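Side-chain contacts in glutathione S-transferase omega-like 2 (Saccharomyces cerevisiae, PDB 5LKB), which catalyses glutathione-dependent thiol transfer and the reduction of dehydroascorbate and dimethylarsinic acid, working as a Xi-class glutathione transferase in a homodimer: residues Glu275-Gly280 with Glu285-Leu290; Tyr346-Thr351 with Gly357-Gly362. All blocks are in the same frame, centred on the assembly; numbering follows the deposited sequence.

Overall arrangement
Both contacts belong to the helical part of the chain that follows the thioredoxin-like domain, and both segments of contact 1 precede those of contact 2 along the chain. Their centres are 30 Å apart, on opposite sides of the centre of the chain, with nearest atoms about 11 Å apart. Helix 285-304 relates them. Contact 1 holds the loop 275-280 against its first turns, whereas in contact 2 Tyr346 and Pro360 pack on residues towards its other end. No residue of the other subunit touches contact 1. Contact 2 lays the C-terminal tail against the last turn of helix 339-349, and there the tail also meets the second subunit, so the fold-back contributes surface to the dimer contact.

Contact 1 of 2, residues Glu275-Gly280 with Glu285-Leu290; sequences EFFTVG and EADIRL
Thr278 grips one carboxylate oxygen of Asp287 twice. Its backbone N sends a nearly straight bond (2.9 Å, 173°) to the syn lone pair of Asp287 OD1, and its hydroxyl OG1 donates to the same OD1 at 2.9 Å from above the carboxylate plane. The hydroxyl can do this because chi1 of 51° sets it between the backbone N and the carbonyl carbon, so that it faces the same oxygen as the backbone N. Trp322 NE1 also binds OD1. A water accepts from Val279 N and lies 2.7 Å from Asp287 OD2.

OD2 further accepts from the backbone N of Thr284. This bond, with Thr-Glu-Ala-Asp at the start of helix 285-304, is consistent with the N-capping box (Ser/Thr-X-X-Asp) of the GST fold, here also tied to the preceding loop. So many donors, together with the helix N-terminus, probably stabilise the buried carboxylate as an anion. With an alanine here, the amide and hydroxyl of Thr278 would probably be left without their shared acceptor and the loop freer to shift from the helix.

Carbon contacts surround the polar centre. Phe277 crosses Asp287 at about a right angle, its CB 3.5 Å from OD2. The apolar contacts are Ala286 CB with Val279 CG2 at 3.8 Å, and Thr278 CG2 with Leu290 CD2 at 3.8 Å.

Contact 2 of 2, residues Tyr346-Thr351 with Gly357-Gly362; sequences YTRSHT and GITPLG
Thr359 OG1 donates to Thr347 OG1 (2.8 Å) and accepts from Arg348 NE (2.9 Å), the central link of a hydrogen-bond chain that Thr347 OG1 continues to Lys343 O one helical turn back. It fastens the C-terminal tail, which folds back on the helical GST part of the chain, to the end of helix 339-349. The Arg348 bond is bent, 137° at the hydrogen, with the hydroxyl 25° out of the guanidinium plane. Arg348 reaches it by leaving the helix with CG anti to the carbonyl carbon and then bending at chi2 (-64°). Its outer nitrogens are held too: NH1 by Ile119 O and Asn121 OD1, and NH2 by a water that also accepts from Thr359 N, 2.9 Å away.

Around this polar core the tail lies close to the helix. Gly357 O sits 3.1 Å from Arg348 CD, and Gly357 CA is 3.7 Å from Thr347 O, in a backbone shape, at positive phi, that favours glycine. From Ile358 onward the tail also meets the second subunit: Ile358 packs on Ala229 and Leu361 N bonds to Tyr235 OH of that chain. Thr347 turns its methyl to the proline, CG2 packing 3.7 Å from Pro360 CD.

Contact 1 of 2, residues Glu275-Gly280 with Glu285-Leu290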
ATOM      1  N   GLU A 275       2.346  32.498   2.467  1.00 22.60           N
ATOM      2  CA  GLU A 275       3.323  32.596   1.406  1.00 25.77           C
ATOM      3  C   GLU A 275       3.971  31.262   1.073  1.00 24.71           C
ATOM      4  O   GLU A 275       4.965  31.231   0.341  1.00 24.15           O
ATOM      5  CB  GLU A 275       4.380  33.640   1.791  1.00 30.43           C
ATOM      6  CG  GLU A 275       3.790  35.083   1.710  1.00 36.06           C
ATOM      7  CD  GLU A 275       4.532  36.090   2.606  1.00 41.20           C
ATOM      8  OE1 GLU A 275       3.864  36.931   3.285  1.00 39.84           O
ATOM      9  OE2 GLU A 275       5.772  36.017   2.638  1.00 32.90           O
ATOM     10  N   PHE A 276       3.417  30.156   1.572  1.00 26.20           N
ATOM     11  CA  PHE A 276       4.098  28.843   1.480  1.00 22.04           C
ATOM     12  C   PHE A 276       3.612  28.098   0.233  1.00 21.85           C
ATOM     13  O   PHE A 276       2.663  27.325   0.295  1.00 21.87           O
ATOM     14  CB  PHE A 276       3.874  28.057   2.762  1.00 21.68           C
ATOM     15  CG  PHE A 276       4.623  26.761   2.818  1.00 20.17           C
ATOM     16  CD1 PHE A 276       5.993  26.688   2.558  1.00 20.11           C
ATOM     17  CD2 PHE A 276       3.957  25.601   3.179  1.00 22.22           C
ATOM     18  CE1 PHE A 276       6.678  25.453   2.606  1.00 24.72           C
ATOM     19  CE2 PHE A 276       4.637  24.393   3.264  1.00 19.27           C
ATOM     20  CZ  PHE A 276       5.994  24.309   2.995  1.00 20.97           C
ATOM     21  N   PHE A 277       4.253  28.352  -0.920  1.00 21.23           N
ATOM     22  CA  PHE A 277       3.854  27.837  -2.226  1.00 17.33           C
ATOM     23  C   PHE A 277       5.076  27.380  -3.015  1.00 19.81           C
ATOM     24  O   PHE A 277       6.218  27.684  -2.679  1.00 22.70           O
ATOM     25  CB  PHE A 277       3.065  28.896  -3.048  1.00 20.74           C
ATOM     26  CG  PHE A 277       1.867  29.429  -2.329  1.00 19.43           C
ATOM     27  CD1 PHE A 277       0.699  28.688  -2.301  1.00 22.88           C
ATOM     28  CD2 PHE A 277       1.905  30.646  -1.658  1.00 21.75           C
ATOM     29  CE1 PHE A 277      -0.408  29.147  -1.648  1.00 22.43           C
ATOM     30  CE2 PHE A 277       0.793  31.097  -1.006  1.00 23.99           C
ATOM     31  CZ  PHE A 277      -0.380  30.332  -0.994  1.00 25.79           C
ATOM     32  N   THR A 278       4.820  26.579  -4.044  1.00 17.99           N
ATOM     33  CA  THR A 278       5.911  25.945  -4.791  1.00 20.89           C
ATOM     34  C   THR A 278       6.743  26.962  -5.567  1.00 22.02           C
ATOM     35  O   THR A 278       7.973  26.837  -5.633  1.00 23.08           O
ATOM     36  CB  THR A 278       5.415  24.861  -5.754  1.00 20.28           C
ATOM     37  OG1 THR A 278       4.354  25.349  -6.593  1.00 19.97           O
ATOM     38  CG2 THR A 278       4.939  23.605  -4.952  1.00 20.17           C
ATOM     39  N   VAL A 279       6.087  27.954  -6.180  1.00 22.34           N
ATOM     40  CA  VAL A 279       6.753  28.933  -7.039  1.00 24.58           C
ATOM     41  C   VAL A 279       6.415  30.323  -6.511  1.00 24.20           C
ATOM     42  O   VAL A 279       5.235  30.679  -6.355  1.00 21.49           O
ATOM     43  CB  VAL A 279       6.347  28.768  -8.509  1.00 23.32           C
ATOM     44  CG1 VAL A 279       6.979  29.849  -9.378  1.00 26.27           C
ATOM     45  CG2 VAL A 279       6.771  27.447  -8.974  1.00 23.50           C
ATOM     46  N   GLY A 280       7.451  31.088  -6.194  1.00 26.97           N
ATOM     47  CA  GLY A 280       7.284  32.386  -5.604  1.00 28.92           C
ATOM     48  C   GLY A 280       6.618  32.338  -4.249  1.00 28.23           C
ATOM     49  O   GLY A 280       6.718  31.358  -3.498  1.00 31.44           O
ATOM     50  N   GLU A 285      -0.692  28.357 -10.625  1.00 17.94           N
ATOM     51  CA  GLU A 285      -0.992  27.149 -11.373  1.00 16.56           C
ATOM     52  C   GLU A 285      -0.065  25.986 -11.010  1.00 17.15           C
ATOM     53  O   GLU A 285      -0.482  24.819 -11.077  1.00 18.05           O
ATOM     54  CB  GLU A 285      -0.801  27.454 -12.851  1.00 18.41           C
ATOM     55  CG  GLU A 285      -0.973  26.307 -13.742  1.00 19.91           C
ATOM     56  CD  GLU A 285      -0.683  26.680 -15.199  1.00 19.54           C
ATOM     57  OE1 GLU A 285       0.372  26.270 -15.731  1.00 19.49           O
ATOM     58  OE2 GLU A 285      -1.541  27.363 -15.795  1.00 21.29           O
ATOM     59  N   ALA A 286       1.197  26.286 -10.690  1.00 14.99           N
ATOM     60  CA  ALA A 286       2.136  25.215 -10.336  1.00 15.33           C
ATOM     61  C   ALA A 286       1.621  24.466  -9.122  1.00 17.91           C
ATOM     62  O   ALA A 286       1.748  23.231  -9.049  1.00 17.15           O
ATOM     63  CB  ALA A 286       3.518  25.792 -10.019  1.00 18.09           C
ATOM     64  N   ASP A 287       1.060  25.199  -8.141  1.00 16.71           N
ATOM     65  CA  ASP A 287       0.482  24.528  -6.967  1.00 15.59           C
ATOM     66  C   ASP A 287      -0.711  23.665  -7.358  1.00 16.64           C
ATOM     67  O   ASP A 287      -0.890  22.536  -6.829  1.00 15.29           O
ATOM     68  CB  ASP A 287       0.050  25.531  -5.920  1.00 17.38           C
ATOM     69  CG  ASP A 287       1.170  26.359  -5.435  1.00 22.76           C
ATOM     70  OD1 ASP A 287       2.111  25.855  -4.822  1.00 17.75           O
ATOM     71  OD2 ASP A 287       1.119  27.610  -5.650  1.00 19.76           O
ATOM     72  N   ILE A 288      -1.558  24.182  -8.213  1.00 15.16           N
ATOM     73  CA  ILE A 288      -2.758  23.472  -8.627  1.00 14.72           C
ATOM     74  C   ILE A 288      -2.387  22.153  -9.271  1.00 14.48           C
ATOM     75  O   ILE A 288      -2.933  21.095  -8.934  1.00 15.03           O
ATOM     76  CB  ILE A 288      -3.625  24.373  -9.531  1.00 14.92           C
ATOM     77  CG1 ILE A 288      -4.137  25.563  -8.708  1.00 17.22           C
ATOM     78  CG2 ILE A 288      -4.772  23.564 -10.159  1.00 15.27           C
ATOM     79  CD1 ILE A 288      -4.833  26.628  -9.512  1.00 17.88           C
ATOM     80  N   ARG A 289      -1.449  22.188 -10.203  1.00 15.07           N
ATOM     81  CA  ARG A 289      -1.078  21.009 -10.950  1.00 15.77           C
ATOM     82  C   ARG A 289      -0.424  19.982 -10.038  1.00 13.91           C
ATOM     83  O   ARG A 289      -0.724  18.794 -10.169  1.00 15.83           O
ATOM     84  CB  ARG A 289      -0.172  21.373 -12.131  1.00 15.43           C
ATOM     85  CG  ARG A 289      -0.930  22.109 -13.287  1.00 15.86           C
ATOM     86  CD  ARG A 289       0.132  22.733 -14.263  1.00 16.64           C
ATOM     87  NE  ARG A 289       1.070  21.728 -14.716  1.00 18.23           N
ATOM     88  CZ  ARG A 289       1.403  21.429 -15.945  1.00 18.99           C
ATOM     89  NH1 ARG A 289       0.878  22.084 -16.984  1.00 19.64           N
ATOM     90  NH2 ARG A 289       2.319  20.478 -16.149  1.00 18.94           N
ATOM     91  N   LEU A 290       0.418  20.413  -9.105  1.00 13.88           N
ATOM     92  CA  LEU A 290       1.038  19.446  -8.184  1.00 13.49           C
ATOM     93  C   LEU A 290      -0.016  18.881  -7.251  1.00 15.49           C
ATOM     94  O   LEU A 290       0.021  17.675  -6.928  1.00 14.64           O
ATOM     95  CB  LEU A 290       2.147  20.102  -7.375  1.00 14.07           C
ATOM     96  CG  LEU A 290       2.862  19.213  -6.337  1.00 14.20           C
ATOM     97  CD1 LEU A 290       3.511  18.068  -7.037  1.00 15.35           C
ATOM     98  CD2 LEU A 290       3.872  19.996  -5.570  1.00 16.37           C
TER
HETATM   99  O   HOH W   1       3.343  28.743  -6.742  1.00 19.39           O

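Contact 2 of 2, residues Tyr346-Thr351 with Gly357-Gly362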
ATOM      1  N   TYR A 346     -10.136   4.414  -9.232  1.00 13.46           N
ATOM      2  CA  TYR A 346      -8.924   3.706  -9.554  1.00 14.64           C
ATOM      3  C   TYR A 346      -9.060   2.232  -9.221  1.00 15.56           C
ATOM      4  O   TYR A 346      -8.717   1.374 -10.027  1.00 15.55           O
ATOM      5  CB  TYR A 346      -7.760   4.321  -8.792  1.00 14.95           C
ATOM      6  CG  TYR A 346      -7.226   5.663  -9.366  1.00 13.51           C
ATOM      7  CD1 TYR A 346      -7.759   6.883  -8.964  1.00 13.98           C
ATOM      8  CD2 TYR A 346      -6.146   5.682 -10.233  1.00 13.32           C
ATOM      9  CE1 TYR A 346      -7.248   8.045  -9.429  1.00 13.99           C
ATOM     10  CE2 TYR A 346      -5.638   6.856 -10.742  1.00 13.28           C
ATOM     11  CZ  TYR A 346      -6.199   8.036 -10.347  1.00 15.84           C
ATOM     12  OH  TYR A 346      -5.714   9.258 -10.738  1.00 15.43           O
ATOM     13  N   THR A 347      -9.552   1.930  -8.016  1.00 14.50           N
ATOM     14  CA  THR A 347      -9.552   0.547  -7.564  1.00 14.61           C
ATOM     15  C   THR A 347     -10.603  -0.310  -8.268  1.00 15.29           C
ATOM     16  O   THR A 347     -10.428  -1.529  -8.391  1.00 16.22           O
ATOM     17  CB  THR A 347      -9.751   0.467  -6.063  1.00 15.69           C
ATOM     18  OG1 THR A 347     -11.022   0.999  -5.719  1.00 15.26           O
ATOM     19  CG2 THR A 347      -8.602   1.150  -5.312  1.00 14.64           C
ATOM     20  N   ARG A 348     -11.710   0.286  -8.696  1.00 14.98           N
ATOM     21  CA  ARG A 348     -12.771  -0.456  -9.365  1.00 15.15           C
ATOM     22  C   ARG A 348     -12.625  -0.491 -10.871  1.00 16.86           C
ATOM     23  O   ARG A 348     -13.223  -1.368 -11.493  1.00 19.23           O
ATOM     24  CB  ARG A 348     -14.137   0.145  -9.047  1.00 15.88           C
ATOM     25  CG  ARG A 348     -14.489   0.266  -7.567  1.00 17.76           C
ATOM     26  CD  ARG A 348     -14.567  -1.121  -6.943  1.00 16.17           C
ATOM     27  NE  ARG A 348     -15.095  -1.041  -5.581  1.00 16.33           N
ATOM     28  CZ  ARG A 348     -16.372  -0.903  -5.259  1.00 18.69           C
ATOM     29  NH1 ARG A 348     -17.318  -0.883  -6.224  1.00 17.43           N
ATOM     30  NH2 ARG A 348     -16.719  -0.726  -3.999  1.00 17.74           N
ATOM     31  N   SER A 349     -11.818   0.378 -11.469  1.00 17.26           N
ATOM     32  CA  SER A 349     -11.722   0.389 -12.927  1.00 17.06           C
ATOM     33  C   SER A 349     -10.496  -0.318 -13.476  1.00 18.19           C
ATOM     34  O   SER A 349     -10.538  -0.782 -14.612  1.00 22.37           O
ATOM     35  CB  SER A 349     -11.697   1.823 -13.456  1.00 17.26           C
ATOM     36  OG  SER A 349     -12.772   2.609 -12.985  1.00 17.28           O
ATOM     37  N   HIS A 350      -9.445  -0.519 -12.696  1.00 16.74           N
ATOM     38  CA  HIS A 350      -8.178  -1.013 -13.218  1.00 15.82           C
ATOM     39  C   HIS A 350      -8.055  -2.495 -12.884  1.00 17.25           C
ATOM     40  O   HIS A 350      -7.357  -2.905 -11.949  1.00 17.29           O
ATOM     41  CB  HIS A 350      -7.004  -0.231 -12.671  1.00 15.02           C
ATOM     42  CG  HIS A 350      -7.030   1.176 -13.071  1.00 14.84           C
ATOM     43  ND1 HIS A 350      -6.485   2.188 -12.332  1.00 15.42           N
ATOM     44  CD2 HIS A 350      -7.551   1.751 -14.183  1.00 16.52           C
ATOM     45  CE1 HIS A 350      -6.665   3.332 -12.957  1.00 16.89           C
ATOM     46  NE2 HIS A 350      -7.311   3.090 -14.086  1.00 16.55           N
ATOM     47  N   THR A 351      -8.705  -3.323 -13.709  1.00 20.57           N
ATOM     48  CA  THR A 351      -8.774  -4.765 -13.473  1.00 22.11           C
ATOM     49  C   THR A 351      -7.432  -5.455 -13.532  1.00 21.26           C
ATOM     50  O   THR A 351      -7.277  -6.514 -12.908  1.00 21.94           O
ATOM     51  CB  THR A 351      -9.669  -5.399 -14.561  1.00 26.83           C
ATOM     52  OG1 THR A 351     -10.863  -4.613 -14.700  1.00 31.66           O
ATOM     53  CG2 THR A 351     -10.035  -6.810 -14.182  1.00 29.83           C
ATOM     54  N   GLY A 357     -11.563  -5.863  -7.780  1.00 17.82           N
ATOM     55  CA  GLY A 357     -12.277  -4.638  -7.499  1.00 18.70           C
ATOM     56  C   GLY A 357     -12.628  -4.344  -6.048  1.00 16.64           C
ATOM     57  O   GLY A 357     -13.747  -3.914  -5.764  1.00 17.51           O
ATOM     58  N   ILE A 358     -11.697  -4.606  -5.125  1.00 17.79           N
ATOM     59  CA  ILE A 358     -11.896  -4.400  -3.697  1.00 15.91           C
ATOM     60  C   ILE A 358     -11.127  -3.149  -3.318  1.00 14.64           C
ATOM     61  O   ILE A 358      -9.892  -3.115  -3.430  1.00 17.34           O
ATOM     62  CB  ILE A 358     -11.441  -5.617  -2.885  1.00 19.86           C
ATOM     63  CG1 ILE A 358     -12.390  -6.797  -3.170  1.00 19.63           C
ATOM     64  CG2 ILE A 358     -11.500  -5.324  -1.381  1.00 17.88           C
ATOM     65  CD1 ILE A 358     -11.877  -8.174  -2.653  1.00 19.06           C
ATOM     66  N   THR A 359     -11.848  -2.122  -2.861  1.00 15.00           N
ATOM     67  CA  THR A 359     -11.262  -0.831  -2.551  1.00 15.86           C
ATOM     68  C   THR A 359     -10.675  -0.878  -1.129  1.00 14.66           C
ATOM     69  O   THR A 359     -11.427  -1.107  -0.164  1.00 14.86           O
ATOM     70  CB  THR A 359     -12.340   0.264  -2.630  1.00 15.03           C
ATOM     71  OG1 THR A 359     -12.983   0.169  -3.925  1.00 16.20           O
ATOM     72  CG2 THR A 359     -11.759   1.648  -2.397  1.00 16.52           C
ATOM     73  N   PRO A 360      -9.377  -0.641  -0.953  1.00 13.68           N
ATOM     74  CA  PRO A 360      -8.826  -0.581   0.389  1.00 14.73           C
ATOM     75  C   PRO A 360      -9.464   0.510   1.206  1.00 15.32           C
ATOM     76  O   PRO A 360      -9.731   1.615   0.710  1.00 16.55           O
ATOM     77  CB  PRO A 360      -7.334  -0.299   0.147  1.00 14.06           C
ATOM     78  CG  PRO A 360      -7.064  -0.900  -1.168  1.00 15.63           C
ATOM     79  CD  PRO A 360      -8.311  -0.457  -1.944  1.00 14.05           C
ATOM     80  N   LEU A 361      -9.678   0.237   2.503  1.00 14.87           N
ATOM     81  CA  LEU A 361     -10.302   1.218   3.384  1.00 15.55           C
ATOM     82  C   LEU A 361      -9.305   2.247   3.858  1.00 19.02           C
ATOM     83  O   LEU A 361      -9.707   3.363   4.231  1.00 22.39           O
ATOM     84  CB  LEU A 361     -10.944   0.555   4.609  1.00 16.26           C
ATOM     85  CG  LEU A 361     -12.279  -0.092   4.387  1.00 20.20           C
ATOM     86  CD1 LEU A 361     -12.744  -0.676   5.671  1.00 17.40           C
ATOM     87  CD2 LEU A 361     -13.319   0.945   3.831  1.00 22.95           C
ATOM     88  N   GLY A 362      -8.033   1.925   3.859  1.00 12.86           N
ATOM     89  CA  GLY A 362      -7.030   2.849   4.287  1.00 14.48           C
ATOM     90  C   GLY A 362      -6.364   3.538   3.114  1.00 14.01           C
ATOM     91  O   GLY A 362      -6.657   3.212   1.955  1.00 14.61           O
TER
HETATM   92  O   HOH W   2     -14.742  -2.153  -2.345  1.00 16.79           O